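Local coordinates for protein NAD(P)H-FMN oxidoreductase (Bacillus subtilis, PDB 5LVA) that binds flavin mononucleotide and probably acts as a flavin reductase, passing electrons from NAD(P)H to a flavin or quinone acceptor, at residues M1-L6 and E168-S173; T32-D35 and E39-D42; K52-H57 and Y85-G90; Y146-A151 and S157-G162. All coordinates share one frame; numbering follows the deposited sequence.

Contact 1 (M1-L6 and E168-S173); sequences MKVLVL and EHVLKS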
loop_
_atom_site.group_PDB
_atom_site.type_symbol
_atom_site.label_atom_id
_atom_site.label_comp_id
_atom_site.label_asym_id
_atom_site.label_seq_id
_atom_site.Cartn_x
_atom_site.Cartn_y
_atom_site.Cartn_z
ATOM N N MET A 1 -10.490 12.544 0.498
ATOM C CA MET A 1 -10.440 13.290 1.758
ATOM C C MET A 1 -9.968 12.398 2.907
ATOM O O MET A 1 -8.873 12.589 3.423
ATOM C CB MET A 1 -11.808 13.909 2.076
ATOM C CG MET A 1 -11.809 14.996 3.163
ATOM S SD MET A 1 -10.302 15.993 3.275
ATOM C CE MET A 1 -10.845 17.376 4.282
ATOM N N LYS A 2 -10.779 11.419 3.301
ATOM C CA LYS A 2 -10.376 10.505 4.372
ATOM C C LYS A 2 -9.529 9.345 3.860
ATOM O O LYS A 2 -10.020 8.459 3.183
ATOM C CB LYS A 2 -11.596 9.962 5.107
ATOM C CG LYS A 2 -12.032 10.836 6.249
ATOM C CD LYS A 2 -12.749 10.035 7.303
ATOM C CE LYS A 2 -13.865 10.847 7.931
ATOM N NZ LYS A 2 -15.149 10.091 7.928
ATOM N N VAL A 3 -8.253 9.345 4.215
ATOM C CA VAL A 3 -7.330 8.382 3.650
ATOM C C VAL A 3 -6.707 7.470 4.688
ATOM O O VAL A 3 -6.018 7.923 5.588
ATOM C CB VAL A 3 -6.209 9.089 2.887
ATOM C CG1 VAL A 3 -5.289 8.079 2.256
ATOM C CG2 VAL A 3 -6.789 10.028 1.836
ATOM N N LEU A 4 -6.946 6.173 4.543
ATOM C CA LEU A 4 -6.359 5.170 5.415
ATOM C C LEU A 4 -5.078 4.616 4.790
ATOM O O LEU A 4 -5.118 4.048 3.709
ATOM C CB LEU A 4 -7.370 4.057 5.674
ATOM C CG LEU A 4 -6.992 2.902 6.595
ATOM C CD1 LEU A 4 -6.772 3.372 8.024
ATOM C CD2 LEU A 4 -8.065 1.852 6.551
ATOM N N VAL A 5 -3.938 4.816 5.442
ATOM C CA VAL A 5 -2.676 4.290 4.936
ATOM C C VAL A 5 -2.253 3.112 5.774
ATOM O O VAL A 5 -1.832 3.272 6.918
ATOM C CB VAL A 5 -1.523 5.328 4.950
ATOM C CG1 VAL A 5 -0.254 4.719 4.383
ATOM C CG2 VAL A 5 -1.887 6.584 4.180
ATOM N N LEU A 6 -2.358 1.923 5.202
ATOM C CA LEU A 6 -1.921 0.726 5.887
ATOM C C LEU A 6 -0.486 0.398 5.506
ATOM O O LEU A 6 -0.235 -0.060 4.407
ATOM C CB LEU A 6 -2.854 -0.430 5.554
ATOM C CG LEU A 6 -4.337 -0.092 5.725
ATOM C CD1 LEU A 6 -5.215 -1.238 5.287
ATOM C CD2 LEU A 6 -4.601 0.238 7.162
ATOM N N GLU A 168 2.263 13.879 -2.291
ATOM C CA GLU A 168 1.369 14.499 -3.239
ATOM C C GLU A 168 0.482 13.454 -3.907
ATOM O O GLU A 168 -0.699 13.688 -4.149
ATOM C CB GLU A 168 2.142 15.280 -4.290
ATOM C CG GLU A 168 1.228 15.854 -5.344
ATOM C CD GLU A 168 1.948 16.692 -6.368
ATOM O OE1 GLU A 168 3.054 17.191 -6.059
ATOM O OE2 GLU A 168 1.395 16.860 -7.477
ATOM N N HIS A 169 1.059 12.295 -4.187
ATOM C CA HIS A 169 0.349 11.246 -4.897
ATOM C C HIS A 169 -0.761 10.636 -4.063
ATOM O O HIS A 169 -1.848 10.385 -4.553
ATOM C CB HIS A 169 1.312 10.152 -5.329
ATOM C CG HIS A 169 0.759 9.266 -6.396
ATOM N ND1 HIS A 169 0.037 8.129 -6.120
ATOM C CD2 HIS A 169 0.804 9.368 -7.746
ATOM C CE1 HIS A 169 -0.324 7.555 -7.250
ATOM N NE2 HIS A 169 0.129 8.288 -8.250
ATOM N N VAL A 170 -0.467 10.400 -2.797
ATOM C CA VAL A 170 -1.417 9.803 -1.875
ATOM C C VAL A 170 -2.602 10.734 -1.615
ATOM O O VAL A 170 -3.692 10.285 -1.301
ATOM C CB VAL A 170 -0.707 9.432 -0.544
ATOM C CG1 VAL A 170 -1.703 9.126 0.550
ATOM C CG2 VAL A 170 0.219 8.254 -0.766
ATOM N N LEU A 171 -2.390 12.032 -1.781
ATOM C CA LEU A 171 -3.416 13.023 -1.478
ATOM C C LEU A 171 -4.085 13.537 -2.741
ATOM O O LEU A 171 -5.102 14.219 -2.686
ATOM C CB LEU A 171 -2.805 14.185 -0.698
ATOM C CG LEU A 171 -2.234 13.842 0.680
ATOM C CD1 LEU A 171 -1.476 15.027 1.255
ATOM C CD2 LEU A 171 -3.348 13.437 1.609
ATOM N N LYS A 172 -3.500 13.199 -3.878
ATOM C CA LYS A 172 -4.006 13.587 -5.191
ATOM C C LYS A 172 -5.410 13.064 -5.455
ATOM O O LYS A 172 -5.766 11.967 -5.035
ATOM C CB LYS A 172 -3.052 13.074 -6.267
ATOM C CG LYS A 172 -3.226 13.663 -7.633
ATOM C CD LYS A 172 -2.454 12.840 -8.642
ATOM C CE LYS A 172 -1.908 13.696 -9.759
ATOM N NZ LYS A 172 -2.524 13.293 -11.060
ATOM N N SER A 173 -6.213 13.855 -6.150
ATOM C CA SER A 173 -7.529 13.396 -6.569
ATOM C C SER A 173 -7.458 12.993 -8.047
ATOM O O SER A 173 -6.796 13.651 -8.844
ATOM C CB SER A 173 -8.582 14.476 -6.335
ATOM O OG SER A 173 -8.636 15.354 -7.443
#
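Val170 lays its CG1 methyl over the side chains of Val3 and Val5, two residues of strand 3-7 that face the last helix. The nearer approach is methyl to methyl: Val170 CG1 stands 4.1 Å from Val3 CG1. The same atom is 4.4 Å from Val5 CG2, so a single branch of the helix residue spans two successive inward positions of the strand. In Val3 the touching branch is trans to the backbone N (chi1 -178°), which swings CG1 forward along the strand toward Val170. The Val3 and Val170 side chains meet at a slant. A looser fringe is supplied by Leu171, whose CB points to the flank but whose end bends back until its CD2 is 4.8 Å from Val3 CG2. All three valines are buried and the contact is purely apolar, a small joint of 113 Å². It falls just before the helix ends, since Lys172 has already left helical angles and gives its carbonyl O to Arg59. Strand 3-7 runs between strands 31-35 and 59-65 of the parallel flavodoxin-like sheet; Val3 also packs on Ile31 and Val61, Val5 on Gln63 and Leu25, and helix 156-171 covers this face of the strand.

Contact 2 (T32-D35 and E39-D42); sequences TLRD and EYPD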
loop_
_atom_site.group_PDB
_atom_site.type_symbol
_atom_site.label_atom_id
_atom_site.label_comp_id
_atom_site.label_asym_id
_atom_site.label_seq_id
_atom_site.Cartn_x
_atom_site.Cartn_y
_atom_site.Cartn_z
ATOM N N THR A 32 -5.035 8.783 8.179
ATOM C CA THR A 32 -4.856 7.839 9.266
ATOM C C THR A 32 -3.716 6.894 8.903
ATOM O O THR A 32 -3.903 5.996 8.094
ATOM C CB THR A 32 -6.125 7.032 9.505
ATOM O OG1 THR A 32 -7.241 7.916 9.561
ATOM C CG2 THR A 32 -6.040 6.222 10.764
ATOM N N LEU A 33 -2.534 7.092 9.468
ATOM C CA LEU A 33 -1.435 6.188 9.160
ATOM C C LEU A 33 -1.358 5.113 10.220
ATOM O O LEU A 33 -1.594 5.370 11.382
ATOM C CB LEU A 33 -0.106 6.933 9.039
ATOM C CG LEU A 33 1.020 6.051 8.488
ATOM C CD1 LEU A 33 1.845 6.803 7.471
ATOM C CD2 LEU A 33 1.918 5.547 9.589
ATOM N N ARG A 34 -1.072 3.893 9.794
ATOM C CA ARG A 34 -0.969 2.770 10.701
ATOM C C ARG A 34 0.235 1.918 10.335
ATOM O O ARG A 34 0.572 1.765 9.171
ATOM C CB ARG A 34 -2.242 1.932 10.682
ATOM C CG ARG A 34 -3.453 2.637 11.218
ATOM C CD ARG A 34 -4.680 1.742 11.175
ATOM N NE ARG A 34 -4.558 0.608 12.078
ATOM C CZ ARG A 34 -4.967 -0.622 11.796
ATOM N NH1 ARG A 34 -5.525 -0.879 10.626
ATOM N NH2 ARG A 34 -4.809 -1.598 12.675
ATOM N N ASP A 35 0.878 1.384 11.362
ATOM C CA ASP A 35 2.027 0.514 11.239
ATOM C C ASP A 35 1.575 -0.852 11.685
ATOM O O ASP A 35 1.554 -1.151 12.886
ATOM C CB ASP A 35 3.177 1.035 12.103
ATOM C CG ASP A 35 4.414 0.164 12.047
ATOM O OD1 ASP A 35 4.365 -0.974 11.561
ATOM O OD2 ASP A 35 5.456 0.633 12.515
ATOM N N GLU A 39 1.393 -2.950 15.315
ATOM C CA GLU A 39 0.164 -3.213 16.047
ATOM C C GLU A 39 -0.105 -4.686 16.240
ATOM O O GLU A 39 -0.719 -5.080 17.223
ATOM C CB GLU A 39 -1.026 -2.571 15.348
ATOM C CG GLU A 39 -0.855 -1.088 15.162
ATOM C CD GLU A 39 -2.169 -0.369 14.995
ATOM O OE1 GLU A 39 -3.230 -1.014 15.093
ATOM O OE2 GLU A 39 -2.136 0.849 14.757
ATOM N N TYR A 40 0.337 -5.511 15.304
ATOM C CA TYR A 40 0.142 -6.948 15.438
ATOM C C TYR A 40 1.473 -7.660 15.352
ATOM O O TYR A 40 1.781 -8.265 14.335
ATOM C CB TYR A 40 -0.800 -7.484 14.359
ATOM C CG TYR A 40 -2.142 -6.794 14.280
ATOM C CD1 TYR A 40 -3.053 -6.898 15.310
ATOM C CD2 TYR A 40 -2.496 -6.044 13.168
ATOM C CE1 TYR A 40 -4.272 -6.280 15.241
ATOM C CE2 TYR A 40 -3.718 -5.423 13.092
ATOM C CZ TYR A 40 -4.600 -5.549 14.137
ATOM O OH TYR A 40 -5.823 -4.947 14.089
ATOM N N PRO A 41 2.274 -7.586 16.421
ATOM C CA PRO A 41 3.605 -8.193 16.414
ATOM C C PRO A 41 3.562 -9.719 16.325
ATOM O O PRO A 41 4.508 -10.344 15.864
ATOM C CB PRO A 41 4.197 -7.734 17.744
ATOM C CG PRO A 41 3.017 -7.434 18.592
ATOM C CD PRO A 41 2.000 -6.884 17.683
ATOM N N ASP A 42 2.467 -10.318 16.752
ATOM C CA ASP A 42 2.346 -11.756 16.638
ATOM C C ASP A 42 1.470 -12.116 15.447
ATOM O O ASP A 42 1.020 -13.246 15.322
ATOM C CB ASP A 42 1.791 -12.353 17.932
ATOM C CG ASP A 42 0.389 -11.871 18.245
ATOM O OD1 ASP A 42 -0.034 -10.832 17.685
ATOM O OD2 ASP A 42 -0.289 -12.538 19.056
#
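The guanidinium of Arg34 is approached at its edge, close to its own plane, by Glu39 OE1 and, less closely, by Tyr40 OH. The first approach is a salt bridge with a nearly straight bond: Arg34 NH2 lies 2.9 Å from Glu39 OE1, with an angle of 169° at the hydrogen. The carboxylate does not lie flat against its partner. The two planes are turned 64° apart, and NH2 reaches OE1 from well above the carboxylate plane. Tyr40 OH sits 3.8 Å from Arg34 NH2, and NH2 stands oblique to the phenol ring. A bend at chi3 (66°) turns the Arg34 head toward Glu39. Behind this lies a strand-to-helix turn at the edge of the flavodoxin-like sheet: strand 31-35 ends at Asp35, which is the N-cap of the short helix 36-39, and Asp35 OD1 accepts the N-H of Gln38. The Asp35 carbonyl serves as well, Asp35 O accepting from Glu39 N at 3.0 Å. Each charge has a second mate on helix 47-56: Arg34 NH1 pairs with Glu50, and Glu39 OE1 with Lys49. Tyr40 OH is hydrogen-bonded to the other carboxylate oxygen of Glu50.

Contact 3 (K52-H57 and Y85-G90); sequences KLCEEH and YGWAYG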
loop_
_atom_site.group_PDB
_atom_site.type_symbol
_atom_site.label_atom_id
_atom_site.label_comp_id
_atom_site.label_asym_id
_atom_site.label_seq_id
_atom_site.Cartn_x
_atom_site.Cartn_y
_atom_site.Cartn_z
ATOM N N LYS A 52 -13.688 -2.155 10.230
ATOM C CA LYS A 52 -14.323 -0.915 10.665
ATOM C C LYS A 52 -13.554 0.317 10.237
ATOM O O LYS A 52 -14.131 1.372 10.012
ATOM C CB LYS A 52 -14.484 -0.901 12.176
ATOM C CG LYS A 52 -15.735 -1.548 12.702
ATOM C CD LYS A 52 -15.684 -1.537 14.223
ATOM C CE LYS A 52 -17.033 -1.239 14.826
ATOM N NZ LYS A 52 -17.726 -0.145 14.078
ATOM N N LEU A 53 -12.244 0.185 10.135
ATOM C CA LEU A 53 -11.421 1.302 9.710
ATOM C C LEU A 53 -11.563 1.544 8.220
ATOM O O LEU A 53 -11.671 2.687 7.791
ATOM C CB LEU A 53 -9.956 1.066 10.080
ATOM C CG LEU A 53 -9.679 1.334 11.555
ATOM C CD1 LEU A 53 -8.315 0.816 11.991
ATOM C CD2 LEU A 53 -9.802 2.805 11.816
ATOM N N CYS A 54 -11.548 0.469 7.436
ATOM C CA CYS A 54 -11.801 0.567 5.993
ATOM C C CYS A 54 -13.130 1.265 5.738
ATOM O O CYS A 54 -13.217 2.170 4.924
ATOM C CB CYS A 54 -11.813 -0.814 5.322
ATOM S SG CYS A 54 -10.255 -1.727 5.341
ATOM N N GLU A 55 -14.162 0.834 6.452
ATOM C CA GLU A 55 -15.479 1.435 6.355
ATOM C C GLU A 55 -15.471 2.953 6.572
ATOM O O GLU A 55 -16.206 3.686 5.912
ATOM C CB GLU A 55 -16.421 0.778 7.362
ATOM C CG GLU A 55 -16.677 -0.690 7.090
ATOM C CD GLU A 55 -17.606 -1.320 8.101
ATOM O OE1 GLU A 55 -18.284 -0.571 8.818
ATOM O OE2 GLU A 55 -17.654 -2.558 8.192
ATOM N N GLU A 56 -14.628 3.427 7.479
ATOM C CA GLU A 56 -14.659 4.826 7.872
ATOM C C GLU A 56 -13.836 5.748 6.976
ATOM O O GLU A 56 -13.904 6.956 7.126
ATOM C CB GLU A 56 -14.206 4.967 9.339
ATOM C CG GLU A 56 -15.305 4.604 10.356
ATOM C CD GLU A 56 -14.799 4.458 11.802
ATOM O OE1 GLU A 56 -13.685 4.940 12.116
ATOM O OE2 GLU A 56 -15.525 3.868 12.636
ATOM N N HIS A 57 -13.076 5.198 6.035
ATOM C CA HIS A 57 -12.265 6.025 5.140
ATOM C C HIS A 57 -12.665 5.873 3.681
ATOM O O HIS A 57 -13.242 4.864 3.293
ATOM C CB HIS A 57 -10.782 5.692 5.294
ATOM C CG HIS A 57 -10.237 5.988 6.650
ATOM N ND1 HIS A 57 -10.551 5.231 7.756
ATOM C CD2 HIS A 57 -9.394 6.956 7.084
ATOM C CE1 HIS A 57 -9.927 5.720 8.814
ATOM N NE2 HIS A 57 -9.214 6.766 8.431
ATOM N N TYR A 85 -16.452 -12.989 3.062
ATOM C CA TYR A 85 -17.758 -13.156 2.458
ATOM C C TYR A 85 -18.787 -12.379 3.253
ATOM O O TYR A 85 -18.802 -12.442 4.460
ATOM C CB TYR A 85 -18.136 -14.643 2.395
ATOM C CG TYR A 85 -19.435 -14.894 1.666
ATOM C CD1 TYR A 85 -20.662 -14.728 2.298
ATOM C CD2 TYR A 85 -19.437 -15.263 0.328
ATOM C CE1 TYR A 85 -21.845 -14.931 1.625
ATOM C CE2 TYR A 85 -20.611 -15.474 -0.347
ATOM C CZ TYR A 85 -21.810 -15.309 0.304
ATOM O OH TYR A 85 -22.981 -15.526 -0.382
ATOM N N GLY A 86 -19.650 -11.641 2.580
ATOM C CA GLY A 86 -20.678 -10.902 3.281
ATOM C C GLY A 86 -20.203 -9.546 3.754
ATOM O O GLY A 86 -20.973 -8.773 4.314
ATOM N N TRP A 87 -18.929 -9.250 3.539
ATOM C CA TRP A 87 -18.423 -7.934 3.880
ATOM C C TRP A 87 -17.754 -7.282 2.691
ATOM O O TRP A 87 -18.097 -6.176 2.297
ATOM C CB TRP A 87 -17.437 -7.992 5.053
ATOM C CG TRP A 87 -16.980 -6.608 5.435
ATOM C CD1 TRP A 87 -17.707 -5.661 6.089
ATOM C CD2 TRP A 87 -15.706 -6.012 5.162
ATOM N NE1 TRP A 87 -16.969 -4.524 6.247
ATOM C CE2 TRP A 87 -15.739 -4.712 5.681
ATOM C CE3 TRP A 87 -14.546 -6.452 4.524
ATOM C CZ2 TRP A 87 -14.659 -3.850 5.580
ATOM C CZ3 TRP A 87 -13.482 -5.601 4.434
ATOM C CH2 TRP A 87 -13.541 -4.317 4.963
ATOM N N ALA A 88 -16.773 -7.969 2.135
ATOM C CA ALA A 88 -16.017 -7.403 1.039
ATOM C C ALA A 88 -16.568 -7.919 -0.284
ATOM O O ALA A 88 -16.550 -7.226 -1.290
ATOM C CB ALA A 88 -14.551 -7.733 1.184
ATOM N N TYR A 89 -17.070 -9.145 -0.261
ATOM C CA TYR A 89 -17.678 -9.743 -1.427
ATOM C C TYR A 89 -18.790 -10.652 -0.977
ATOM O O TYR A 89 -19.022 -10.825 0.216
ATOM C CB TYR A 89 -16.658 -10.532 -2.243
ATOM C CG TYR A 89 -16.172 -11.796 -1.569
ATOM C CD1 TYR A 89 -15.206 -11.749 -0.570
ATOM C CD2 TYR A 89 -16.669 -13.038 -1.943
ATOM C CE1 TYR A 89 -14.759 -12.898 0.041
ATOM C CE2 TYR A 89 -16.223 -14.192 -1.337
ATOM C CZ TYR A 89 -15.273 -14.116 -0.343
ATOM O OH TYR A 89 -14.834 -15.267 0.259
ATOM N N GLY A 90 -19.467 -11.260 -1.933
ATOM C CA GLY A 90 -20.545 -12.152 -1.594
ATOM C C GLY A 90 -21.840 -11.387 -1.592
ATOM O O GLY A 90 -21.878 -10.221 -1.977
#
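Trp87 meets helix 47-56 with its rim, and the two ends of that rim differ sharply. On the buried side the six-membered ring abuts Cys54: Trp87 CH2 is 3.9 Å from Cys54 CB, which lies in the indole plane. Cys54 also touches Leu96 and Trp78, and Trp87 packs on Val82, Ala95 and Leu96, so this end is enclosed by protein. The indole stands trans to the backbone N (chi1 -177°), projecting the ring out of its loop toward the helix. Both segments belong to the helical connections of a flavodoxin-like alpha/beta fold: helix 47-56 leads into strand 59-65, while the loop segment 85-90 follows helix 73-82 on the way to strand 100-106. On the other, solvent side the exposed Glu55 comes alongside the indole edge with an extended chain. Its CG passes 4.0 Å from Trp87 CZ2, and Trp87 NE1 donates to Glu55 OE2 at 2.8 Å, with 156° at the hydrogen. The carboxylate oxygen is met on its anti side, and carboxylate and indole planes are 33° apart. A leucine in place of Trp87 would probably leave Glu55 OE2 without this donor and open a gap beside Cys54. Lys99 NZ binds the carbonyls of Glu55 and His57 where the helix ends.

Contact 4 (Y146-A151 and S157-G162); sequences YVFYQA and SELAEG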
loop_
_atom_site.group_PDB
_atom_site.type_symbol
_atom_site.label_atom_id
_atom_site.label_comp_id
_atom_site.label_asym_id
_atom_site.label_seq_id
_atom_site.Cartn_x
_atom_site.Cartn_y
_atom_site.Cartn_z
ATOM N N TYR A 146 1.794 4.426 -6.345
ATOM C CA TYR A 146 3.001 5.199 -6.159
ATOM C C TYR A 146 4.169 4.245 -6.082
ATOM O O TYR A 146 4.177 3.328 -5.288
ATOM C CB TYR A 146 2.968 6.080 -4.914
ATOM C CG TYR A 146 4.239 6.889 -4.843
ATOM C CD1 TYR A 146 4.459 7.942 -5.722
ATOM C CD2 TYR A 146 5.255 6.552 -3.965
ATOM C CE1 TYR A 146 5.624 8.657 -5.694
ATOM C CE2 TYR A 146 6.424 7.267 -3.935
ATOM C CZ TYR A 146 6.601 8.316 -4.797
ATOM O OH TYR A 146 7.766 9.020 -4.773
ATOM N N VAL A 147 5.160 4.470 -6.921
ATOM C CA VAL A 147 6.291 3.577 -6.998
ATOM C C VAL A 147 7.582 4.349 -6.838
ATOM O O VAL A 147 7.776 5.366 -7.479
ATOM C CB VAL A 147 6.317 2.824 -8.332
ATOM C CG1 VAL A 147 7.313 1.695 -8.273
ATOM C CG2 VAL A 147 4.949 2.288 -8.656
ATOM N N PHE A 148 8.463 3.860 -5.978
ATOM C CA PHE A 148 9.756 4.489 -5.819
ATOM C C PHE A 148 10.823 3.459 -6.066
ATOM O O PHE A 148 10.856 2.418 -5.417
ATOM C CB PHE A 148 9.906 5.114 -4.432
ATOM C CG PHE A 148 11.126 5.978 -4.286
ATOM C CD1 PHE A 148 11.155 7.247 -4.808
ATOM C CD2 PHE A 148 12.240 5.513 -3.635
ATOM C CE1 PHE A 148 12.264 8.039 -4.670
ATOM C CE2 PHE A 148 13.352 6.306 -3.505
ATOM C CZ PHE A 148 13.358 7.570 -4.028
ATOM N N TYR A 149 11.686 3.759 -7.027
ATOM C CA TYR A 149 12.720 2.842 -7.463
ATOM C C TYR A 149 14.061 3.213 -6.854
ATOM O O TYR A 149 14.209 4.303 -6.322
ATOM C CB TYR A 149 12.824 2.848 -8.993
ATOM C CG TYR A 149 11.577 2.404 -9.739
ATOM C CD1 TYR A 149 11.332 1.065 -9.974
ATOM C CD2 TYR A 149 10.667 3.329 -10.220
ATOM C CE1 TYR A 149 10.219 0.655 -10.652
ATOM C CE2 TYR A 149 9.543 2.929 -10.886
ATOM C CZ TYR A 149 9.328 1.586 -11.109
ATOM O OH TYR A 149 8.223 1.165 -11.799
ATOM N N GLN A 150 15.031 2.310 -6.944
ATOM C CA GLN A 150 16.370 2.562 -6.432
ATOM C C GLN A 150 16.330 2.808 -4.926
ATOM O O GLN A 150 17.160 3.518 -4.383
ATOM C CB GLN A 150 17.007 3.758 -7.141
ATOM C CG GLN A 150 17.619 3.472 -8.486
ATOM C CD GLN A 150 19.033 2.988 -8.377
ATOM O OE1 GLN A 150 19.349 1.851 -8.722
ATOM N NE2 GLN A 150 19.904 3.850 -7.888
ATOM N N ALA A 151 15.345 2.209 -4.275
ATOM C CA ALA A 151 15.090 2.418 -2.864
ATOM C C ALA A 151 16.258 1.950 -1.988
ATOM O O ALA A 151 16.691 0.805 -2.071
ATOM C CB ALA A 151 13.806 1.713 -2.470
ATOM N N SER A 157 18.982 13.343 -1.205
ATOM C CA SER A 157 18.106 14.386 -1.700
ATOM C C SER A 157 17.010 13.781 -2.528
ATOM O O SER A 157 15.856 14.197 -2.444
ATOM C CB SER A 157 18.892 15.409 -2.515
ATOM O OG SER A 157 19.763 14.756 -3.415
ATOM N N GLU A 158 17.391 12.796 -3.333
ATOM C CA GLU A 158 16.456 12.036 -4.149
ATOM C C GLU A 158 15.365 11.429 -3.282
ATOM O O GLU A 158 14.186 11.481 -3.620
ATOM C CB GLU A 158 17.193 10.945 -4.911
ATOM C CG GLU A 158 18.149 11.463 -5.967
ATOM C CD GLU A 158 19.520 11.835 -5.432
ATOM O OE1 GLU A 158 19.709 11.848 -4.198
ATOM O OE2 GLU A 158 20.415 12.112 -6.261
ATOM N N LEU A 159 15.768 10.875 -2.145
ATOM C CA LEU A 159 14.821 10.277 -1.224
ATOM C C LEU A 159 13.873 11.320 -0.673
ATOM O O LEU A 159 12.700 11.048 -0.430
ATOM C CB LEU A 159 15.542 9.579 -0.085
ATOM C CG LEU A 159 14.599 9.036 0.989
ATOM C CD1 LEU A 159 13.705 7.956 0.412
ATOM C CD2 LEU A 159 15.359 8.533 2.220
ATOM N N ALA A 160 14.375 12.527 -0.485
ATOM C CA ALA A 160 13.542 13.583 0.044
ATOM C C ALA A 160 12.522 14.009 -1.003
ATOM O O ALA A 160 11.346 14.197 -0.702
ATOM C CB ALA A 160 14.392 14.756 0.484
ATOM N N GLU A 161 12.976 14.160 -2.238
ATOM C CA GLU A 161 12.070 14.466 -3.335
ATOM C C GLU A 161 11.100 13.301 -3.586
ATOM O O GLU A 161 9.958 13.500 -3.983
ATOM C CB GLU A 161 12.857 14.801 -4.597
ATOM C CG GLU A 161 12.042 14.790 -5.879
ATOM C CD GLU A 161 11.131 15.998 -6.052
ATOM O OE1 GLU A 161 11.091 16.878 -5.172
ATOM O OE2 GLU A 161 10.454 16.066 -7.099
ATOM N N GLY A 162 11.552 12.082 -3.333
ATOM C CA GLY A 162 10.682 10.935 -3.457
ATOM C C GLY A 162 9.583 10.978 -2.423
ATOM O O GLY A 162 8.438 10.653 -2.712
#
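Strand 146-148 and helix segment 157-162 run almost exactly antiparallel, their axes 177° apart in direction and 10.7 Å apart at closest approach. They form the last beta-alpha unit of the flavodoxin-like fold: the chain leaves the edge strand, turns past the flavin site, where Ala151 touches FMN, and returns as helix 156-171 across the sheet. The backbones come nearest at Gly162, whose CA is 6.9 Å from Phe148 CA. Here the lack of a side chain matters, because a beta carbon on Gly162 would point at the strand and collide with the Phe148 ring. Instead Phe148 CE1 settles 3.5 Å from Gly162 CA, against bare helix backbone. With Phe148 CG trans to the backbone N (chi1 -170°), the ring is carried from the strand to the helix backbone. Farther along the ring, Phe148 CE2 is 4.3 Å from Leu159 CD1. Phe21 completes the surroundings with an edge-to-face stack on Phe148, and Leu159 packs on Val16 and Val17, both FMN-binding residues. Replacing Phe148 by an alanine would probably open a gap against Gly162 and leave Leu159 and Phe21 without the ring they pack on. Two residues back, Tyr146 projects from the same side of the strand, and Tyr146 OH lies 2.7 Å from Gly162 O, close enough for at most a weak hydrogen bond. The helix backbone is itself bonded there: Glu158 O, 4.0 Å from Phe148 CZ, accepts the N-H of Gly162.

In the fold
Contact 1 closes the fold by bringing the two ends of the chain together on the sheet, and contacts 2, 3 and 4 follow in series between them. Contacts 1, 2 and 4 share the parallel sheet: strand 31-35 borders strand 3-7, and 141-148 forms the far edge. Contacts 1 and 4 also share helix 156-171, with centres about 18 Å apart. Contacts 1 and 2 meet through backbone bonds between Val3, Val5 and Thr32, and contact 2 reaches contact 3 through Thr32 OG1 and His57 NE2. Contacts 3 and 4 lie on opposite sides of the chain's centre, about 32 Å apart between centres; contact 4 borders the flavin, whereas contact 3 is remote from it.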